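Local coordinates for protein trans-4-hydroxy-L-proline dehydratase (Clostridioides difficile 70-100-2010, PDB 6VXC) that catalyses the radical dehydration of trans-4-hydroxy-L-proline to (S)-1-pyrroline-5-carboxylate as a glycyl radical enzyme of anaerobic hydroxyproline breakdown, at residues E40-I45 and K93-N98; E115-R120 and P345-T350; I122-V127 and S355-F360; L663-H668 and A784-H789. All blocks are in the same frame, centred on the assembly; numbering follows the deposited sequence.

Interaction 1: E40-I45 and K93-N98; sequences EPHISI and KGDSPN
H42, on the short strand 42-44, reaches into the loop D95-N98 that leads to strand 99-101, its parallel partner in a two-stranded sheet; the contact extends that pairing by one backbone bond and a His-carboxylate hydrogen bond. Among the backbone atoms, H42 N donates to N98 O at 3.1 Å, while P41 CA makes a CA-H...O contact of 3.4 Å with the same N98 O. The imidazole is gripped at both nitrogens. ND1 donates back within its own segment to E40 O at 2.8 Å, almost straight (170° at the hydrogen), and NE2 of H42 donates to D95 OD1 at 2.9 Å on the syn lone pair. Both acceptors lie near the ring plane, which fixes the ring's rotation, and two N-H donors make the ring probably cationic. The carboxylate plane is turned 79° against the imidazole. In the packing, N98 lays its amide beside the P41 ring, its ND2 held by A39 O, and S44 CB sits 3.7 Å from D95 OD1. At the ring edge between the two nitrogens, H42 CE1 comes within 3.2 Å of S96 OG.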
loop_
_atom_site.group_PDB
_atom_site.type_symbol
_atom_site.label_atom_id
_atom_site.label_comp_id
_atom_site.label_asym_id
_atom_site.label_seq_id
_atom_site.Cartn_x
_atom_site.Cartn_y
_atom_site.Cartn_z
ATOM N N GLU A 40 -16.409 15.425 -5.348
ATOM C CA GLU A 40 -15.991 15.866 -4.019
ATOM C C GLU A 40 -15.910 14.687 -3.048
ATOM O O GLU A 40 -16.823 13.866 -2.988
ATOM C CB GLU A 40 -16.959 16.912 -3.464
ATOM C CG GLU A 40 -16.905 18.272 -4.175
ATOM C CD GLU A 40 -15.613 19.051 -3.887
ATOM O OE1 GLU A 40 -15.589 19.817 -2.899
ATOM O OE2 GLU A 40 -14.617 18.898 -4.639
ATOM N N PRO A 41 -14.837 14.581 -2.272
ATOM C CA PRO A 41 -14.744 13.491 -1.287
ATOM C C PRO A 41 -15.803 13.629 -0.196
ATOM O O PRO A 41 -15.953 14.692 0.409
ATOM C CB PRO A 41 -13.322 13.630 -0.725
ATOM C CG PRO A 41 -12.881 14.981 -1.060
ATOM C CD PRO A 41 -13.697 15.509 -2.210
ATOM N N HIS A 42 -16.518 12.535 0.060
ATOM C CA HIS A 42 -17.613 12.506 1.022
ATOM C C HIS A 42 -17.815 11.067 1.482
ATOM O O HIS A 42 -17.330 10.121 0.858
ATOM C CB HIS A 42 -18.902 13.059 0.402
ATOM C CG HIS A 42 -19.427 12.224 -0.728
ATOM N ND1 HIS A 42 -18.857 12.227 -1.984
ATOM C CD2 HIS A 42 -20.459 11.347 -0.788
ATOM C CE1 HIS A 42 -19.515 11.393 -2.769
ATOM N NE2 HIS A 42 -20.495 10.848 -2.070
ATOM N N ILE A 43 -18.553 10.905 2.570
ATOM C CA ILE A 43 -18.846 9.568 3.075
ATOM C C ILE A 43 -20.259 9.165 2.661
ATOM O O ILE A 43 -21.159 9.999 2.495
ATOM C CB ILE A 43 -18.651 9.438 4.604
ATOM C CG1 ILE A 43 -19.714 10.189 5.382
ATOM C CG2 ILE A 43 -17.283 9.943 5.026
ATOM C CD1 ILE A 43 -19.712 9.797 6.848
ATOM N N SER A 44 -20.416 7.870 2.414
ATOM C CA SER A 44 -21.676 7.231 2.060
ATOM C C SER A 44 -22.046 6.282 3.192
ATOM O O SER A 44 -21.293 5.346 3.486
ATOM C CB SER A 44 -21.557 6.481 0.733
ATOM O OG SER A 44 -22.713 5.703 0.457
ATOM N N ILE A 45 -23.181 6.546 3.847
ATOM C CA ILE A 45 -23.582 5.812 5.043
ATOM C C ILE A 45 -24.405 4.568 4.728
ATOM O O ILE A 45 -24.752 3.816 5.647
ATOM C CB ILE A 45 -24.376 6.747 5.982
ATOM C CG1 ILE A 45 -24.300 6.265 7.434
ATOM C CG2 ILE A 45 -25.825 6.885 5.499
ATOM C CD1 ILE A 45 -22.899 6.330 8.026
ATOM N N LYS A 93 -17.984 1.872 -5.286
ATOM C CA LYS A 93 -18.031 1.435 -3.893
ATOM C C LYS A 93 -19.159 2.131 -3.139
ATOM O O LYS A 93 -19.930 1.481 -2.430
ATOM C CB LYS A 93 -16.694 1.692 -3.199
ATOM C CG LYS A 93 -15.550 0.789 -3.638
ATOM C CD LYS A 93 -14.224 1.175 -2.970
ATOM C CE LYS A 93 -14.245 0.892 -1.460
ATOM N NZ LYS A 93 -13.098 1.505 -0.734
ATOM N N GLY A 94 -19.266 3.452 -3.279
ATOM C CA GLY A 94 -20.245 4.251 -2.574
ATOM C C GLY A 94 -21.411 4.674 -3.448
ATOM O O GLY A 94 -21.673 4.093 -4.505
ATOM N N ASP A 95 -22.088 5.746 -3.022
ATOM C CA ASP A 95 -23.272 6.206 -3.744
ATOM C C ASP A 95 -22.907 6.901 -5.050
ATOM O O ASP A 95 -23.715 6.926 -5.984
ATOM C CB ASP A 95 -24.094 7.167 -2.880
ATOM C CG ASP A 95 -23.364 8.487 -2.594
ATOM O OD1 ASP A 95 -22.147 8.470 -2.327
ATOM O OD2 ASP A 95 -24.005 9.559 -2.660
ATOM N N SER A 96 -21.723 7.493 -5.123
ATOM C CA SER A 96 -21.316 8.267 -6.286
ATOM C C SER A 96 -19.799 8.337 -6.290
ATOM O O SER A 96 -19.149 7.887 -5.335
ATOM C CB SER A 96 -21.933 9.672 -6.273
ATOM O OG SER A 96 -21.465 10.408 -5.165
ATOM N N PRO A 97 -19.203 8.850 -7.365
ATOM C CA PRO A 97 -17.742 8.960 -7.414
ATOM C C PRO A 97 -17.206 9.727 -6.212
ATOM O O PRO A 97 -17.748 10.760 -5.821
ATOM C CB PRO A 97 -17.495 9.724 -8.720
ATOM C CG PRO A 97 -18.677 9.357 -9.578
ATOM C CD PRO A 97 -19.836 9.263 -8.632
ATOM N N ASN A 98 -16.102 9.227 -5.652
ATOM C CA ASN A 98 -15.426 9.806 -4.487
ATOM C C ASN A 98 -16.293 9.723 -3.213
ATOM O O ASN A 98 -16.028 10.499 -2.267
ATOM C CB ASN A 98 -14.984 11.252 -4.753
ATOM C CG ASN A 98 -13.582 11.533 -4.240
ATOM O OD1 ASN A 98 -12.908 10.638 -3.738
ATOM N ND2 ASN A 98 -13.121 12.773 -4.397
#

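Interaction 2: E115-R120 and P345-T350; sequences EVMHNR and PKVGIT
The C-terminal end of helix 111-119 meets the extended residues P345-V347 that run into helix 348-353, and the join has an apolar half made by M117 and a polar half made by R120. M117 turns its CG between the backbone N and the carbonyl carbon (chi1 68°), and a bend at chi3 brings the thioether end across the P345 ring: SD lies 3.7 Å and CE 3.8 Å from P345 CB. The methyl CE also reaches V347 CG1, at 4.1 Å. R120, the first residue to leave helical geometry, sends its guanidinium to the backbone of K346. Its NH2 bonds to K346 O in the carbonyl plane, with the oxygen 22° out of the guanidinium plane; the modelled 2.5 Å is doubtful as a literal length. NH1 adds only a weak bond to the same oxygen, at 3.2 Å. One face of the guanidinium lies against M117 CA, and V347 CG1 comes to its edge, 3.5 Å from R120 NH2. NH1 has a further acceptor in I123 O, so R120 ties its own loop to the K346 backbone. K346 itself turns away, its NZ bonded to S354 O and T356 O and its side chain about 10 Å from that of C454, the probable radical cysteine. P345 packs on F125, and R120 and K346 lean on L351 of helix 348-353, which the end of helix 111-119 thus meets directly.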
loop_
_atom_site.group_PDB
_atom_site.type_symbol
_atom_site.label_atom_id
_atom_site.label_comp_id
_atom_site.label_asym_id
_atom_site.label_seq_id
_atom_site.Cartn_x
_atom_site.Cartn_y
_atom_site.Cartn_z
ATOM N N GLU A 115 -16.668 15.178 12.739
ATOM C CA GLU A 115 -16.380 16.607 12.709
ATOM C C GLU A 115 -14.966 16.879 12.202
ATOM O O GLU A 115 -14.738 17.825 11.443
ATOM C CB GLU A 115 -16.579 17.199 14.111
ATOM C CG GLU A 115 -16.547 18.722 14.193
ATOM C CD GLU A 115 -17.835 19.382 13.736
ATOM O OE1 GLU A 115 -18.730 18.669 13.227
ATOM O OE2 GLU A 115 -17.947 20.621 13.884
ATOM N N VAL A 116 -13.997 16.104 12.673
ATOM C CA VAL A 116 -12.614 16.339 12.287
ATOM C C VAL A 116 -12.417 16.090 10.791
ATOM O O VAL A 116 -11.786 16.889 10.094
ATOM C CB VAL A 116 -11.675 15.475 13.141
ATOM C CG1 VAL A 116 -10.273 15.491 12.551
ATOM C CG2 VAL A 116 -11.665 15.996 14.575
ATOM N N MET A 117 -12.945 14.977 10.276
ATOM C CA MET A 117 -12.711 14.666 8.868
ATOM C C MET A 117 -13.443 15.637 7.951
ATOM O O MET A 117 -12.949 15.960 6.868
ATOM C CB MET A 117 -13.096 13.215 8.573
ATOM C CG MET A 117 -14.566 12.898 8.648
ATOM S SD MET A 117 -14.927 11.168 8.237
ATOM C CE MET A 117 -14.076 10.297 9.549
ATOM N N HIS A 118 -14.582 16.156 8.384
ATOM C CA HIS A 118 -15.288 17.134 7.569
ATOM C C HIS A 118 -14.528 18.452 7.525
ATOM O O HIS A 118 -14.484 19.114 6.485
ATOM C CB HIS A 118 -16.699 17.346 8.114
ATOM C CG HIS A 118 -17.529 18.285 7.301
ATOM N ND1 HIS A 118 -18.393 17.857 6.319
ATOM C CD2 HIS A 118 -17.614 19.638 7.312
ATOM C CE1 HIS A 118 -18.985 18.903 5.770
ATOM N NE2 HIS A 118 -18.529 19.995 6.355
ATOM N N ASN A 119 -13.918 18.846 8.638
ATOM C CA ASN A 119 -13.354 20.177 8.755
ATOM C C ASN A 119 -11.841 20.234 8.661
ATOM O O ASN A 119 -11.308 21.334 8.554
ATOM C CB ASN A 119 -13.795 20.814 10.080
ATOM C CG ASN A 119 -15.267 21.088 10.116
ATOM O OD1 ASN A 119 -15.736 21.990 9.444
ATOM N ND2 ASN A 119 -16.016 20.279 10.855
ATOM N N ARG A 120 -11.149 19.093 8.646
ATOM C CA ARG A 120 -9.694 19.081 8.610
ATOM C C ARG A 120 -9.150 19.777 7.358
ATOM O O ARG A 120 -9.815 19.910 6.325
ATOM C CB ARG A 120 -9.119 17.655 8.663
ATOM C CG ARG A 120 -9.594 16.755 7.545
ATOM C CD ARG A 120 -8.788 15.457 7.388
ATOM N NE ARG A 120 -8.948 14.520 8.463
ATOM C CZ ARG A 120 -9.188 13.220 8.336
ATOM N NH1 ARG A 120 -9.309 12.635 7.145
ATOM N NH2 ARG A 120 -9.304 12.510 9.435
ATOM N N PRO A 345 -12.131 7.134 4.923
ATOM C CA PRO A 345 -11.488 8.140 5.772
ATOM C C PRO A 345 -10.728 7.541 6.950
ATOM O O PRO A 345 -11.177 6.594 7.595
ATOM C CB PRO A 345 -12.664 9.002 6.249
ATOM C CG PRO A 345 -13.859 8.119 6.096
ATOM C CD PRO A 345 -13.590 7.294 4.883
ATOM N N LYS A 346 -9.561 8.119 7.218
ATOM C CA LYS A 346 -8.696 7.778 8.331
ATOM C C LYS A 346 -8.648 8.922 9.338
ATOM O O LYS A 346 -8.781 10.095 8.979
ATOM C CB LYS A 346 -7.277 7.484 7.833
ATOM C CG LYS A 346 -7.193 6.514 6.653
ATOM C CD LYS A 346 -5.971 6.858 5.766
ATOM C CE LYS A 346 -5.944 6.023 4.496
ATOM N NZ LYS A 346 -5.008 6.548 3.467
ATOM N N VAL A 347 -8.412 8.576 10.601
ATOM C CA VAL A 347 -8.203 9.555 11.655
ATOM C C VAL A 347 -6.989 9.134 12.463
ATOM O O VAL A 347 -6.434 8.052 12.276
ATOM C CB VAL A 347 -9.432 9.721 12.575
ATOM C CG1 VAL A 347 -10.604 10.302 11.801
ATOM C CG2 VAL A 347 -9.806 8.382 13.248
ATOM N N GLY A 348 -6.566 10.027 13.350
ATOM C CA GLY A 348 -5.503 9.689 14.283
ATOM C C GLY A 348 -4.233 9.247 13.586
ATOM O O GLY A 348 -3.831 9.803 12.558
ATOM N N ILE A 349 -3.596 8.219 14.152
ATOM C CA ILE A 349 -2.292 7.774 13.663
ATOM C C ILE A 349 -2.396 7.180 12.255
ATOM O O ILE A 349 -1.476 7.310 11.444
ATOM C CB ILE A 349 -1.652 6.773 14.641
ATOM C CG1 ILE A 349 -1.576 7.351 16.064
ATOM C CG2 ILE A 349 -0.271 6.369 14.140
ATOM C CD1 ILE A 349 -0.784 8.617 16.155
ATOM N N THR A 350 -3.492 6.478 11.961
ATOM C CA THR A 350 -3.649 5.894 10.636
ATOM C C THR A 350 -3.547 6.959 9.550
ATOM O O THR A 350 -2.939 6.729 8.503
ATOM C CB THR A 350 -4.981 5.150 10.540
ATOM O OG1 THR A 350 -5.059 4.178 11.593
ATOM C CG2 THR A 350 -5.100 4.446 9.174
#

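Interaction 3: I122-V127 and S355-F360; sequences IINFSV and STYTDF
I123 and T356, whose CA atoms lie 6.2 Å apart, mark where two irregular loops meet, their touching parts running at 45° to each other: one joins helix 111-119 to helix 129-143, the other leads from helix 348-353 to strand 362-366. The second loop contains an ST turn, in which T356 OG1 accepts from T358 N. Across the contact Y357 is the main side chain. Its ring has I123 on one face, with CG2 4.0 Å from the ring centroid and only 10° off the normal, a CH-pi contact. That methyl stands anti to the I123 backbone N, while the other branch of the isoleucine carries CD1 to within 3.8 Å of S355 O. F125 comes to the edge of the tyrosine, its CZ 3.7 Å from Y357 CD1; the two rings meet at a slant, planes 59° apart, and Y357 CE1 lies over a face of F125 near the rim. T356 is about 8 Å by side chain from C454, the probable cysteine-radical residue, which places the 355-360 side of the contact near the active site. Beyond the ring, Y357 OH donates to N124 O at 2.6 Å, meeting a lone pair of that oxygen in the carbonyl plane.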
loop_
_atom_site.group_PDB
_atom_site.type_symbol
_atom_site.label_atom_id
_atom_site.label_comp_id
_atom_site.label_asym_id
_atom_site.label_seq_id
_atom_site.Cartn_x
_atom_site.Cartn_y
_atom_site.Cartn_z
ATOM N N ILE A 122 -6.408 18.972 5.331
ATOM C CA ILE A 122 -6.099 18.131 4.185
ATOM C C ILE A 122 -6.751 16.768 4.361
ATOM O O ILE A 122 -7.019 16.318 5.480
ATOM C CB ILE A 122 -4.578 17.987 3.957
ATOM C CG1 ILE A 122 -3.872 17.602 5.261
ATOM C CG2 ILE A 122 -4.007 19.258 3.330
ATOM C CD1 ILE A 122 -2.385 17.450 5.116
ATOM N N ILE A 123 -7.023 16.123 3.233
ATOM C CA ILE A 123 -7.649 14.810 3.178
ATOM C C ILE A 123 -8.984 14.859 3.907
ATOM O O ILE A 123 -9.340 13.932 4.641
ATOM C CB ILE A 123 -6.721 13.719 3.759
ATOM C CG1 ILE A 123 -5.253 14.035 3.446
ATOM C CG2 ILE A 123 -7.101 12.334 3.226
ATOM C CD1 ILE A 123 -4.937 14.096 1.984
ATOM N N ASN A 124 -9.745 15.921 3.672
ATOM C CA ASN A 124 -11.069 16.047 4.260
ATOM C C ASN A 124 -12.082 15.223 3.483
ATOM O O ASN A 124 -11.921 14.968 2.290
ATOM C CB ASN A 124 -11.512 17.508 4.281
ATOM C CG ASN A 124 -11.495 18.129 2.900
ATOM O OD1 ASN A 124 -10.432 18.339 2.326
ATOM N ND2 ASN A 124 -12.671 18.415 2.356
ATOM N N PHE A 125 -13.115 14.776 4.197
ATOM C CA PHE A 125 -14.283 14.113 3.626
ATOM C C PHE A 125 -15.529 14.837 4.116
ATOM O O PHE A 125 -15.702 15.021 5.330
ATOM C CB PHE A 125 -14.356 12.646 4.055
ATOM C CG PHE A 125 -13.389 11.744 3.358
ATOM C CD1 PHE A 125 -12.062 11.681 3.761
ATOM C CD2 PHE A 125 -13.819 10.917 2.330
ATOM C CE1 PHE A 125 -11.177 10.836 3.135
ATOM C CE2 PHE A 125 -12.938 10.066 1.695
ATOM C CZ PHE A 125 -11.615 10.020 2.102
ATOM N N SER A 126 -16.418 15.202 3.196
ATOM C CA SER A 126 -17.655 15.863 3.593
ATOM C C SER A 126 -18.612 14.851 4.205
ATOM O O SER A 126 -18.792 13.758 3.671
ATOM C CB SER A 126 -18.312 16.545 2.399
ATOM O OG SER A 126 -17.563 17.687 2.043
ATOM N N VAL A 127 -19.217 15.219 5.330
ATOM C CA VAL A 127 -20.206 14.393 6.015
ATOM C C VAL A 127 -21.522 15.159 5.978
ATOM O O VAL A 127 -21.684 16.157 6.685
ATOM C CB VAL A 127 -19.789 14.081 7.458
ATOM C CG1 VAL A 127 -20.773 13.112 8.111
ATOM C CG2 VAL A 127 -18.369 13.531 7.492
ATOM N N SER A 355 -1.286 9.594 4.759
ATOM C CA SER A 355 -2.039 10.846 4.664
ATOM C C SER A 355 -2.344 11.159 3.193
ATOM O O SER A 355 -1.749 12.039 2.570
ATOM C CB SER A 355 -1.262 11.966 5.351
ATOM O OG SER A 355 -2.044 13.140 5.472
ATOM N N THR A 356 -3.334 10.446 2.648
ATOM C CA THR A 356 -3.653 10.531 1.228
ATOM C C THR A 356 -5.072 10.036 1.003
ATOM O O THR A 356 -5.587 9.229 1.779
ATOM C CB THR A 356 -2.680 9.692 0.385
ATOM O OG1 THR A 356 -3.040 9.784 -1.000
ATOM C CG2 THR A 356 -2.751 8.217 0.799
ATOM N N TYR A 357 -5.691 10.517 -0.079
ATOM C CA TYR A 357 -6.927 9.918 -0.582
ATOM C C TYR A 357 -6.676 8.631 -1.365
ATOM O O TYR A 357 -7.612 7.854 -1.569
ATOM C CB TYR A 357 -7.686 10.891 -1.505
ATOM C CG TYR A 357 -8.274 12.139 -0.876
ATOM C CD1 TYR A 357 -9.437 12.089 -0.110
ATOM C CD2 TYR A 357 -7.679 13.377 -1.071
ATOM C CE1 TYR A 357 -9.980 13.255 0.463
ATOM C CE2 TYR A 357 -8.199 14.541 -0.518
ATOM C CZ TYR A 357 -9.350 14.479 0.254
ATOM O OH TYR A 357 -9.858 15.642 0.794
ATOM N N THR A 358 -5.463 8.413 -1.867
ATOM C CA THR A 358 -5.219 7.253 -2.720
ATOM C C THR A 358 -5.211 5.970 -1.884
ATOM O O THR A 358 -4.971 5.992 -0.674
ATOM C CB THR A 358 -3.908 7.419 -3.493
ATOM O OG1 THR A 358 -2.794 7.481 -2.592
ATOM C CG2 THR A 358 -3.939 8.715 -4.315
ATOM N N ASP A 359 -5.491 4.837 -2.548
ATOM C CA ASP A 359 -5.592 3.544 -1.877
ATOM C C ASP A 359 -4.611 2.527 -2.445
ATOM O O ASP A 359 -4.825 1.324 -2.287
ATOM C CB ASP A 359 -7.023 2.989 -1.955
ATOM C CG ASP A 359 -7.421 2.162 -0.713
ATOM O OD1 ASP A 359 -6.599 1.974 0.207
ATOM O OD2 ASP A 359 -8.579 1.710 -0.671
ATOM N N PHE A 360 -3.561 2.982 -3.138
ATOM C CA PHE A 360 -2.383 2.166 -3.411
ATOM C C PHE A 360 -2.728 0.886 -4.170
ATOM O O PHE A 360 -2.256 -0.200 -3.834
ATOM C CB PHE A 360 -1.635 1.829 -2.111
ATOM C CG PHE A 360 -1.125 3.022 -1.388
ATOM C CD1 PHE A 360 -1.945 3.734 -0.537
ATOM C CD2 PHE A 360 0.176 3.451 -1.571
ATOM C CE1 PHE A 360 -1.485 4.836 0.119
ATOM C CE2 PHE A 360 0.641 4.560 -0.913
ATOM C CZ PHE A 360 -0.198 5.260 -0.067
#

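Interaction 4: L663-H668 and A784-H789; sequences LPTTCH and AGYSDH
Y786 leans toward T665 and T666 from just beyond G785, the glycine that carries the radical in the active enzyme, although the radical is absent from this model. From CB, a chi1 of 71° folds the ring back over its own backbone and toward the turn P664-C667. Further along the ring, CD1 faces F360, whose ring meets that of Y786 edge-to-face, and CE1 comes 4.0 Å from T665 CG2. Along the other edge, CD2 faces T358 OG1, and D788 OD2 lies in the ring plane beside CE2. At the tip, Y786 OH lies 3.2 Å from T666 CG2, a methyl near the plane of the ring; both threonines cross the tyrosine at about a right angle. Their methyls face the tyrosine, while T665 OG1 bonds to Y470 OH and T666 OG1 to K352 O and S355 N. On the other side of G785, A784 CB packs against the turn, touching P664 CG at 3.9 Å and T665 O at 3.7 Å. No direct hydrogen bond joins the segments, but one water does: it accepts from T665 N at 2.8 Å and donates to A784 O at 2.7 Å. The type II' turn, closed by C667 N to P664 O, brings the T665 side chain about 4 Å from that of C454, the probable thiyl-radical residue, and about 3 Å from a bound glycerol, probably from the crystallisation liquor. The arrangement is characteristic of the glycyl radical enzyme active site, where the C-terminal glycine loop is buried close to the cysteine.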
loop_
_atom_site.group_PDB
_atom_site.type_symbol
_atom_site.label_atom_id
_atom_site.label_comp_id
_atom_site.label_asym_id
_atom_site.label_seq_id
_atom_site.Cartn_x
_atom_site.Cartn_y
_atom_site.Cartn_z
ATOM N N LEU A 663 9.837 0.702 3.972
ATOM C CA LEU A 663 9.101 1.772 3.311
ATOM C C LEU A 663 8.424 2.632 4.372
ATOM O O LEU A 663 8.204 2.172 5.496
ATOM C CB LEU A 663 8.072 1.220 2.306
ATOM C CG LEU A 663 6.877 0.277 2.561
ATOM C CD1 LEU A 663 7.301 -0.982 3.269
ATOM C CD2 LEU A 663 5.697 0.928 3.240
ATOM N N PRO A 664 8.131 3.906 4.063
ATOM C CA PRO A 664 7.582 4.811 5.085
ATOM C C PRO A 664 6.167 5.329 4.817
ATOM O O PRO A 664 5.516 5.808 5.748
ATOM C CB PRO A 664 8.573 5.976 5.042
ATOM C CG PRO A 664 8.852 6.091 3.522
ATOM C CD PRO A 664 8.770 4.664 2.968
ATOM N N THR A 665 5.701 5.296 3.566
ATOM C CA THR A 665 4.554 6.101 3.130
ATOM C C THR A 665 4.707 7.531 3.665
ATOM O O THR A 665 5.649 8.220 3.269
ATOM C CB THR A 665 3.224 5.447 3.539
ATOM O OG1 THR A 665 3.225 4.069 3.135
ATOM C CG2 THR A 665 2.049 6.160 2.871
ATOM N N THR A 666 3.823 8.018 4.541
ATOM C CA THR A 666 4.052 9.320 5.170
ATOM C C THR A 666 4.480 9.188 6.631
ATOM O O THR A 666 4.541 10.194 7.348
ATOM C CB THR A 666 2.825 10.244 5.058
ATOM O OG1 THR A 666 1.673 9.629 5.635
ATOM C CG2 THR A 666 2.523 10.627 3.585
ATOM N N CYS A 667 4.794 7.976 7.084
ATOM C CA CYS A 667 5.119 7.783 8.487
ATOM C C CYS A 667 6.486 8.342 8.867
ATOM O O CYS A 667 6.729 8.556 10.063
ATOM C CB CYS A 667 5.051 6.301 8.848
ATOM S SG CYS A 667 4.896 6.004 10.609
ATOM N N HIS A 668 7.379 8.592 7.890
ATOM C CA HIS A 668 8.664 9.211 8.219
ATOM C C HIS A 668 8.496 10.646 8.698
ATOM O O HIS A 668 9.370 11.144 9.410
ATOM C CB HIS A 668 9.643 9.155 7.036
ATOM C CG HIS A 668 9.183 9.892 5.815
ATOM N ND1 HIS A 668 8.021 9.572 5.151
ATOM C CD2 HIS A 668 9.759 10.898 5.111
ATOM C CE1 HIS A 668 7.879 10.377 4.110
ATOM N NE2 HIS A 668 8.920 11.190 4.064
ATOM N N ALA A 784 6.190 8.705 -1.602
ATOM C CA ALA A 784 7.000 7.519 -1.303
ATOM C C ALA A 784 6.191 6.278 -1.675
ATOM O O ALA A 784 5.354 5.827 -0.895
ATOM C CB ALA A 784 7.433 7.485 0.153
ATOM N N GLY A 785 6.456 5.734 -2.857
ATOM C CA GLY A 785 5.678 4.612 -3.340
ATOM C C GLY A 785 4.356 4.971 -3.970
ATOM O O GLY A 785 3.580 4.060 -4.299
ATOM N N TYR A 786 4.078 6.263 -4.148
ATOM C CA TYR A 786 2.861 6.759 -4.782
ATOM C C TYR A 786 3.030 8.232 -5.115
ATOM O O TYR A 786 3.874 8.921 -4.548
ATOM C CB TYR A 786 1.634 6.590 -3.898
ATOM C CG TYR A 786 1.609 7.512 -2.703
ATOM C CD1 TYR A 786 2.462 7.303 -1.629
ATOM C CD2 TYR A 786 0.750 8.606 -2.658
ATOM C CE1 TYR A 786 2.434 8.134 -0.529
ATOM C CE2 TYR A 786 0.718 9.450 -1.562
ATOM C CZ TYR A 786 1.569 9.205 -0.503
ATOM O OH TYR A 786 1.555 10.029 0.593
ATOM N N SER A 787 2.172 8.712 -6.004
ATOM C CA SER A 787 2.118 10.113 -6.391
ATOM C C SER A 787 0.872 10.758 -5.808
ATOM O O SER A 787 -0.141 10.091 -5.576
ATOM C CB SER A 787 2.125 10.276 -7.921
ATOM O OG SER A 787 3.294 9.713 -8.482
ATOM N N ASP A 788 0.959 12.057 -5.551
ATOM C CA ASP A 788 -0.164 12.780 -4.972
ATOM C C ASP A 788 -0.074 14.242 -5.375
ATOM O O ASP A 788 0.986 14.731 -5.749
ATOM C CB ASP A 788 -0.184 12.643 -3.435
ATOM C CG ASP A 788 -1.593 12.740 -2.848
ATOM O OD1 ASP A 788 -2.498 13.285 -3.523
ATOM O OD2 ASP A 788 -1.788 12.260 -1.702
ATOM N N HIS A 789 -1.197 14.943 -5.274
ATOM C CA HIS A 789 -1.173 16.387 -5.460
ATOM C C HIS A 789 -0.350 17.050 -4.365
ATOM O O HIS A 789 -0.492 16.730 -3.184
ATOM C CB HIS A 789 -2.592 16.951 -5.467
ATOM C CG HIS A 789 -3.334 16.680 -6.734
ATOM N ND1 HIS A 789 -4.103 15.553 -6.919
ATOM C CD2 HIS A 789 -3.400 17.375 -7.894
ATOM C CE1 HIS A 789 -4.617 15.568 -8.135
ATOM N NE2 HIS A 789 -4.211 16.665 -8.746
HETATM O O HOH W 1 5.874 3.971 1.057
#

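How the interactions relate
Interactions 1, 2 and 3 form one continuous patch, and interaction 4 lies deepest, its centre about 9 Å from that of the chain. Interaction 1, the farthest out and partly exposed, relies on polar bonds round a histidine that is probably charged; interaction 2 mixes a buried thioether contact with an arginine on a carbonyl; interaction 3 centres on a tyrosine packed by an isoleucine and a phenylalanine and tied by its hydroxyl; interaction 4 uses methyls and a water. Segment 122-127 is shared ground: S126 pairs with P41 and I43, and F125 N with M117 O. Further in, probable hydrogen bonds from T356 OG1 to D788 OD2 and S355 N to T666 OG1 hold both halves of interaction 4.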